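Local coordinates for protein poly-beta-hydroxybuterate polymerase (Cupriavidus necator, PDB 5T6O) that is the catalytic domain of a class I polyhydroxybutyrate synthase, an enzyme that polymerises hydroxybutyryl units from coenzyme A thioesters into polyester without a template, at residues I47-I52 with D228-P233. The protein carries 1 engineered substitution. Numbering follows the deposited sequence.
Sequences INKYYI and DATNLP
Asp228 shares its carboxylate between two side chains of the 47-52 loop, one oxygen to each, and so illustrates how a single acid can tie a loop to the end of a helix. Lys49 NZ reaches Asp228 OD1 in a salt bridge of 2.9 Å, arriving on the syn side but 31° out of the carboxylate plane. Tyr51 OH donates to Asp228 OD2 at 2.7 Å, and that oxygen receives it through the anti lone pair, lying in the plane of the phenol ring at its edge. Ring and carboxylate planes are turned 46° apart. With both oxygens engaged, rotation of the carboxylate is restrained. The ammonium has further acceptors in the carbonyls of Val385 and Ala387, near the C-terminus. Beyond CG the lysine chain is fully extended, which carries NZ out to the acid while Lys49 CG rests against Thr230 CG2 at 3.5 Å.

In this alpha/beta-hydrolase fold, the loop follows strand 40-43 of the central sheet, whereas Asp228 comes directly after helix 220-227, two residues before strand 230-233, which is paired antiparallel with strand 188-191. A water joins the two backbones, accepting from Lys49 N at 2.8 Å and donating to Asp228 O at 2.7 Å. Thr230 OG1 hydrogen-bonds with the carbonyl of Cys46 and takes a weak, bent bond from Asn48 N at 3.0 Å, with 121° at the hydrogen. Between the two segments, the contact at Leu232 is apolar, Leu232 CD2 meeting Ile47 CG1 at 4.0 Å.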
ATOM      1  N   ILE A  47      23.713 -14.182   8.598  1.00 25.17           N
ATOM      2  CA  ILE A  47      22.624 -14.851   7.894  1.00 21.80           C
ATOM      3  C   ILE A  47      23.066 -14.992   6.440  1.00 23.82           C
ATOM      4  O   ILE A  47      23.274 -13.988   5.758  1.00 23.71           O
ATOM      5  CB  ILE A  47      21.326 -14.038   8.032  1.00 26.79           C
ATOM      6  CG1 ILE A  47      20.906 -14.013   9.514  1.00 23.94           C
ATOM      7  CG2 ILE A  47      20.230 -14.568   7.117  1.00 23.44           C
ATOM      8  CD1 ILE A  47      19.822 -12.981   9.849  1.00 23.30           C
ATOM      9  N   ASN A  48      23.222 -16.236   5.967  1.00 22.38           N
ATOM     10  CA  ASN A  48      24.090 -16.576   4.836  1.00 21.23           C
ATOM     11  C   ASN A  48      25.529 -16.121   5.098  1.00 23.83           C
ATOM     12  O   ASN A  48      25.853 -15.661   6.199  1.00 25.44           O
ATOM     13  CB  ASN A  48      23.577 -16.005   3.507  1.00 21.88           C
ATOM     14  CG  ASN A  48      22.350 -16.741   2.997  1.00 26.84           C
ATOM     15  OD1 ASN A  48      22.325 -17.980   2.928  1.00 30.46           O
ATOM     16  ND2 ASN A  48      21.329 -15.991   2.650  1.00 20.62           N
ATOM     17  N   LYS A  49      26.404 -16.267   4.112  1.00 21.41           N
ATOM     18  CA  LYS A  49      27.831 -16.061   4.324  1.00 20.59           C
ATOM     19  C   LYS A  49      28.326 -14.774   3.674  1.00 21.26           C
ATOM     20  O   LYS A  49      27.630 -14.127   2.891  1.00 23.78           O
ATOM     21  CB  LYS A  49      28.618 -17.264   3.796  1.00 20.87           C
ATOM     22  CG  LYS A  49      28.282 -18.533   4.593  1.00 24.15           C
ATOM     23  CD  LYS A  49      28.790 -19.776   3.891  1.00 22.36           C
ATOM     24  CE  LYS A  49      28.420 -21.023   4.699  1.00 24.42           C
ATOM     25  NZ  LYS A  49      29.018 -22.228   4.051  1.00 24.65           N
ATOM     26  N   TYR A  50      29.577 -14.423   3.998  1.00 22.71           N
ATOM     27  CA  TYR A  50      30.081 -13.089   3.667  1.00 26.43           C
ATOM     28  C   TYR A  50      30.207 -12.841   2.172  1.00 26.47           C
ATOM     29  O   TYR A  50      30.206 -11.677   1.752  1.00 25.82           O
ATOM     30  CB  TYR A  50      31.450 -12.858   4.312  1.00 26.54           C
ATOM     31  CG  TYR A  50      32.627 -13.479   3.582  1.00 26.30           C
ATOM     32  CD1 TYR A  50      33.234 -12.831   2.498  1.00 25.56           C
ATOM     33  CD2 TYR A  50      33.152 -14.699   3.992  1.00 27.15           C
ATOM     34  CE1 TYR A  50      34.298 -13.400   1.836  1.00 25.67           C
ATOM     35  CE2 TYR A  50      34.224 -15.268   3.341  1.00 27.65           C
ATOM     36  CZ  TYR A  50      34.795 -14.609   2.265  1.00 24.67           C
ATOM     37  OH  TYR A  50      35.867 -15.178   1.628  1.00 26.26           O
ATOM     38  N   TYR A  51      30.353 -13.894   1.368  1.00 25.27           N
ATOM     39  CA  TYR A  51      30.882 -13.724   0.023  1.00 23.80           C
ATOM     40  C   TYR A  51      29.871 -13.137  -0.954  1.00 22.37           C
ATOM     41  O   TYR A  51      30.212 -12.953  -2.128  1.00 23.96           O
ATOM     42  CB  TYR A  51      31.436 -15.051  -0.501  1.00 23.10           C
ATOM     43  CG  TYR A  51      30.443 -16.181  -0.638  1.00 24.57           C
ATOM     44  CD1 TYR A  51      29.673 -16.318  -1.794  1.00 25.73           C
ATOM     45  CD2 TYR A  51      30.332 -17.158   0.346  1.00 21.86           C
ATOM     46  CE1 TYR A  51      28.784 -17.357  -1.938  1.00 24.61           C
ATOM     47  CE2 TYR A  51      29.438 -18.222   0.201  1.00 21.37           C
ATOM     48  CZ  TYR A  51      28.671 -18.309  -0.939  1.00 25.10           C
ATOM     49  OH  TYR A  51      27.779 -19.345  -1.094  1.00 27.25           O
ATOM     50  N   ILE A  52      28.656 -12.805  -0.501  1.00 22.67           N
ATOM     51  CA  ILE A  52      27.843 -11.886  -1.294  1.00 21.65           C
ATOM     52  C   ILE A  52      28.628 -10.605  -1.567  1.00 24.50           C
ATOM     53  O   ILE A  52      28.426  -9.952  -2.597  1.00 25.26           O
ATOM     54  CB  ILE A  52      26.492 -11.590  -0.590  1.00 25.36           C
ATOM     55  CG1 ILE A  52      25.543 -10.819  -1.522  1.00 26.65           C
ATOM     56  CG2 ILE A  52      26.710 -10.798   0.711  1.00 24.85           C
ATOM     57  CD1 ILE A  52      25.291 -11.498  -2.847  1.00 24.21           C
ATOM     58  N   ASP A 228      23.278 -21.396   0.312  1.00 24.93           N
ATOM     59  CA  ASP A 228      24.419 -21.767   1.153  1.00 24.06           C
ATOM     60  C   ASP A 228      24.095 -21.273   2.570  1.00 30.31           C
ATOM     61  O   ASP A 228      24.549 -20.224   3.034  1.00 26.64           O
ATOM     62  CB  ASP A 228      25.693 -21.160   0.573  1.00 26.73           C
ATOM     63  CG  ASP A 228      26.968 -21.711   1.190  1.00 29.14           C
ATOM     64  OD1 ASP A 228      26.894 -22.529   2.128  1.00 26.55           O
ATOM     65  OD2 ASP A 228      28.062 -21.306   0.721  1.00 23.88           O
ATOM     66  N   ALA A 229      23.246 -22.030   3.258  1.00 27.59           N
ATOM     67  CA  ALA A 229      22.603 -21.510   4.463  1.00 26.84           C
ATOM     68  C   ALA A 229      23.542 -21.542   5.671  1.00 22.24           C
ATOM     69  O   ALA A 229      24.515 -22.289   5.720  1.00 21.78           O
ATOM     70  CB  ALA A 229      21.339 -22.311   4.784  1.00 31.09           C
ATOM     71  N   THR A 230      23.238 -20.700   6.658  1.00 23.52           N
ATOM     72  CA  THR A 230      24.014 -20.664   7.884  1.00 23.97           C
ATOM     73  C   THR A 230      23.111 -20.996   9.061  1.00 26.49           C
ATOM     74  O   THR A 230      21.898 -20.794   9.003  1.00 29.09           O
ATOM     75  CB  THR A 230      24.681 -19.305   8.091  1.00 22.64           C
ATOM     76  OG1 THR A 230      23.678 -18.274   8.096  1.00 24.12           O
ATOM     77  CG2 THR A 230      25.693 -19.058   6.959  1.00 22.66           C
ATOM     78  N   ASN A 231      23.712 -21.528  10.117  1.00 22.19           N
ATOM     79  CA  ASN A 231      22.987 -21.782  11.356  1.00 21.55           C
ATOM     80  C   ASN A 231      23.033 -20.565  12.259  1.00 27.85           C
ATOM     81  O   ASN A 231      24.067 -19.905  12.374  1.00 26.60           O
ATOM     82  CB  ASN A 231      23.579 -22.969  12.110  1.00 22.69           C
ATOM     83  CG  ASN A 231      23.277 -24.289  11.439  1.00 24.30           C
ATOM     84  OD1 ASN A 231      22.163 -24.504  10.953  1.00 29.42           O
ATOM     85  ND2 ASN A 231      24.273 -25.172  11.393  1.00 26.45           N
ATOM     86  N   LEU A 232      21.913 -20.299  12.934  1.00 24.93           N
ATOM     87  CA  LEU A 232      21.886 -19.283  13.972  1.00 23.12           C
ATOM     88  C   LEU A 232      21.752 -19.966  15.319  1.00 22.86           C
ATOM     89  O   LEU A 232      20.873 -20.819  15.473  1.00 25.20           O
ATOM     90  CB  LEU A 232      20.716 -18.316  13.780  1.00 20.54           C
ATOM     91  CG  LEU A 232      20.641 -17.504  12.481  1.00 26.92           C
ATOM     92  CD1 LEU A 232      19.427 -16.578  12.519  1.00 26.81           C
ATOM     93  CD2 LEU A 232      21.943 -16.701  12.268  1.00 25.21           C
ATOM     94  N   PRO A 233      22.578 -19.631  16.305  1.00 22.29           N
ATOM     95  CA  PRO A 233      22.377 -20.190  17.649  1.00 26.10           C
ATOM     96  C   PRO A 233      21.039 -19.735  18.214  1.00 22.28           C
ATOM     97  O   PRO A 233      20.587 -18.617  17.967  1.00 22.70           O
ATOM     98  CB  PRO A 233      23.554 -19.621  18.455  1.00 28.04           C
ATOM     99  CG  PRO A 233      24.565 -19.166  17.369  1.00 24.30           C
ATOM    100  CD  PRO A 233      23.705 -18.682  16.256  1.00 21.46           C
TER
HETATM  101  O   HOH W   1      25.823 -18.037   2.045  1.00 25.80           O